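Local coordinates for protein NADPH-dependent aldehyde reductase YqhD (Escherichia coli, PDB 4QGS) that reduces a broad range of short-chain aldehydes, including butanal, propanal and toxic acrolein, to alcohols with NADPH as a zinc-dependent dimeric enzyme, at residues M144-T149 with V179-A184. Residues are numbered along the deposited sequence; the frame is centred on the assembly and turned at random.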
loop_
_atom_site.group_PDB
_atom_site.type_symbol
_atom_site.label_atom_id
_atom_site.label_comp_id
_atom_site.label_asym_id
_atom_site.label_seq_id
_atom_site.Cartn_x
_atom_site.Cartn_y
_atom_site.Cartn_z
ATOM N N MET A 144 -4.111 4.023 -18.877
ATOM C CA MET A 144 -2.845 4.275 -18.204
ATOM C C MET A 144 -2.146 2.979 -17.846
ATOM O O MET A 144 -2.783 1.952 -17.638
ATOM C CB MET A 144 -3.053 5.143 -16.951
ATOM C CG MET A 144 -3.916 4.512 -15.877
ATOM S SD MET A 144 -3.658 5.313 -14.268
ATOM C CE MET A 144 -1.969 4.800 -13.944
ATOM N N GLY A 145 -0.818 3.035 -17.808
ATOM C CA GLY A 145 -0.010 1.922 -17.358
ATOM C C GLY A 145 0.982 2.478 -16.354
ATOM O O GLY A 145 0.986 3.684 -16.072
ATOM N N CYS A 146 1.809 1.608 -15.790
ATOM C CA CYS A 146 2.815 2.079 -14.849
ATOM C C CYS A 146 4.070 1.221 -14.865
ATOM O O CYS A 146 4.079 0.059 -15.308
ATOM C CB CYS A 146 2.237 2.144 -13.425
ATOM S SG CYS A 146 1.688 0.555 -12.750
ATOM N N VAL A 147 5.142 1.836 -14.400
ATOM C CA VAL A 147 6.403 1.171 -14.166
ATOM C C VAL A 147 6.715 1.412 -12.693
ATOM O O VAL A 147 7.036 2.537 -12.305
ATOM C CB VAL A 147 7.520 1.718 -15.079
ATOM C CG1 VAL A 147 8.837 1.007 -14.803
ATOM C CG2 VAL A 147 7.117 1.554 -16.551
ATOM N N LEU A 148 6.595 0.373 -11.871
ATOM C CA LEU A 148 6.663 0.552 -10.415
ATOM C C LEU A 148 8.057 0.317 -9.844
ATOM O O LEU A 148 8.642 -0.747 -10.024
ATOM C CB LEU A 148 5.658 -0.371 -9.712
ATOM C CG LEU A 148 4.175 -0.115 -9.999
ATOM C CD1 LEU A 148 3.279 -1.067 -9.205
ATOM C CD2 LEU A 148 3.799 1.335 -9.703
ATOM N N THR A 149 8.579 1.312 -9.141
ATOM C CA THR A 149 9.920 1.208 -8.574
ATOM C C THR A 149 9.872 0.600 -7.175
ATOM O O THR A 149 10.905 0.368 -6.541
ATOM C CB THR A 149 10.618 2.572 -8.533
ATOM O OG1 THR A 149 9.752 3.531 -7.923
ATOM C CG2 THR A 149 10.943 3.030 -9.952
ATOM N N VAL A 179 -9.975 3.364 -13.661
ATOM C CA VAL A 179 -8.718 4.067 -13.402
ATOM C C VAL A 179 -7.623 3.071 -13.077
ATOM O O VAL A 179 -6.493 3.450 -12.766
ATOM C CB VAL A 179 -8.834 5.072 -12.243
ATOM C CG1 VAL A 179 -10.009 5.995 -12.469
ATOM C CG2 VAL A 179 -8.963 4.343 -10.910
ATOM N N GLN A 180 -7.961 1.791 -13.141
ATOM C CA GLN A 180 -6.955 0.764 -12.953
ATOM C C GLN A 180 -6.031 0.737 -14.154
ATOM O O GLN A 180 -6.490 0.839 -15.291
ATOM C CB GLN A 180 -7.575 -0.613 -12.756
ATOM C CG GLN A 180 -8.719 -0.615 -11.791
ATOM C CD GLN A 180 -8.803 -1.904 -11.022
ATOM O OE1 GLN A 180 -7.934 -2.194 -10.197
ATOM N NE2 GLN A 180 -9.852 -2.677 -11.263
ATOM N N PRO A 181 -4.725 0.595 -13.903
ATOM C CA PRO A 181 -3.787 0.532 -15.027
ATOM C C PRO A 181 -4.028 -0.677 -15.924
ATOM O O PRO A 181 -4.353 -1.775 -15.455
ATOM C CB PRO A 181 -2.414 0.443 -14.340
ATOM C CG PRO A 181 -2.683 -0.027 -12.969
ATOM C CD PRO A 181 -4.050 0.490 -12.601
ATOM N N VAL A 182 -3.877 -0.474 -17.228
ATOM C CA VAL A 182 -4.018 -1.579 -18.155
ATOM C C VAL A 182 -2.866 -2.552 -17.929
ATOM O O VAL A 182 -3.037 -3.755 -18.072
ATOM C CB VAL A 182 -4.056 -1.099 -19.625
ATOM C CG1 VAL A 182 -5.348 -0.363 -19.899
ATOM C CG2 VAL A 182 -2.887 -0.196 -19.921
ATOM N N PHE A 183 -1.693 -2.026 -17.563
ATOM C CA PHE A 183 -0.548 -2.886 -17.258
ATOM C C PHE A 183 0.337 -2.292 -16.177
ATOM O O PHE A 183 0.301 -1.104 -15.921
ATOM C CB PHE A 183 0.308 -3.148 -18.508
ATOM C CG PHE A 183 0.910 -1.901 -19.087
ATOM C CD1 PHE A 183 2.104 -1.400 -18.604
ATOM C CD2 PHE A 183 0.268 -1.221 -20.106
ATOM C CE1 PHE A 183 2.644 -0.242 -19.123
ATOM C CE2 PHE A 183 0.810 -0.061 -20.636
ATOM C CZ PHE A 183 1.991 0.428 -20.140
ATOM N N ALA A 184 1.155 -3.140 -15.573
ATOM C CA ALA A 184 2.156 -2.681 -14.622
ATOM C C ALA A 184 3.450 -3.423 -14.893
ATOM O O ALA A 184 3.462 -4.666 -14.948
ATOM C CB ALA A 184 1.676 -2.907 -13.177
HETATM O O HOH W 1 -6.192 2.126 -17.480
#
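The ring of Phe183 lies flat against the backbone of Gly145, whose CA sits 3.8 Å from the ring centroid, only 12° off its normal: a CH-pi contact over the face. With no side chain on Gly145, the ring can come this close; its chi1 of 62° turns it back over the neighbouring strand. Beside this stack, Cys146 N donates to Phe183 O at 3.1 Å, a somewhat bent bond (141° at the hydrogen). On the other face of the sheet Cys146 SG presses on Ala184 CB at 3.5 Å, the closest apolar side-chain pair, while Pro181 CB approaches more loosely. At the start of the strand, Met144 O takes a short bond from Val182 N (2.7 Å) and a CA-H...O contact from Pro181 CA (3.1 Å). The contact thins toward 179-180, where Met144 SD stays 3.7 Å from Val179 O and a water bridges Met144 N to Gln180 O. Val182, the one exposed residue among those that touch, marks the solvent side, although its backbone N is firmly bonded. Here 179-184 enters the parallel sheet of the Rossmann-like NADP-binding domain, and 144-148 leads to Thr149, a cofactor-binding residue. Strand 99-104 bonds to the other side of 144-148 through Gly145 and Val147; Met144 and Val179 pack against helix 106-119, whereas the Phe183 ring, on the opposite face, meets Leu33, Gln36 and Leu101.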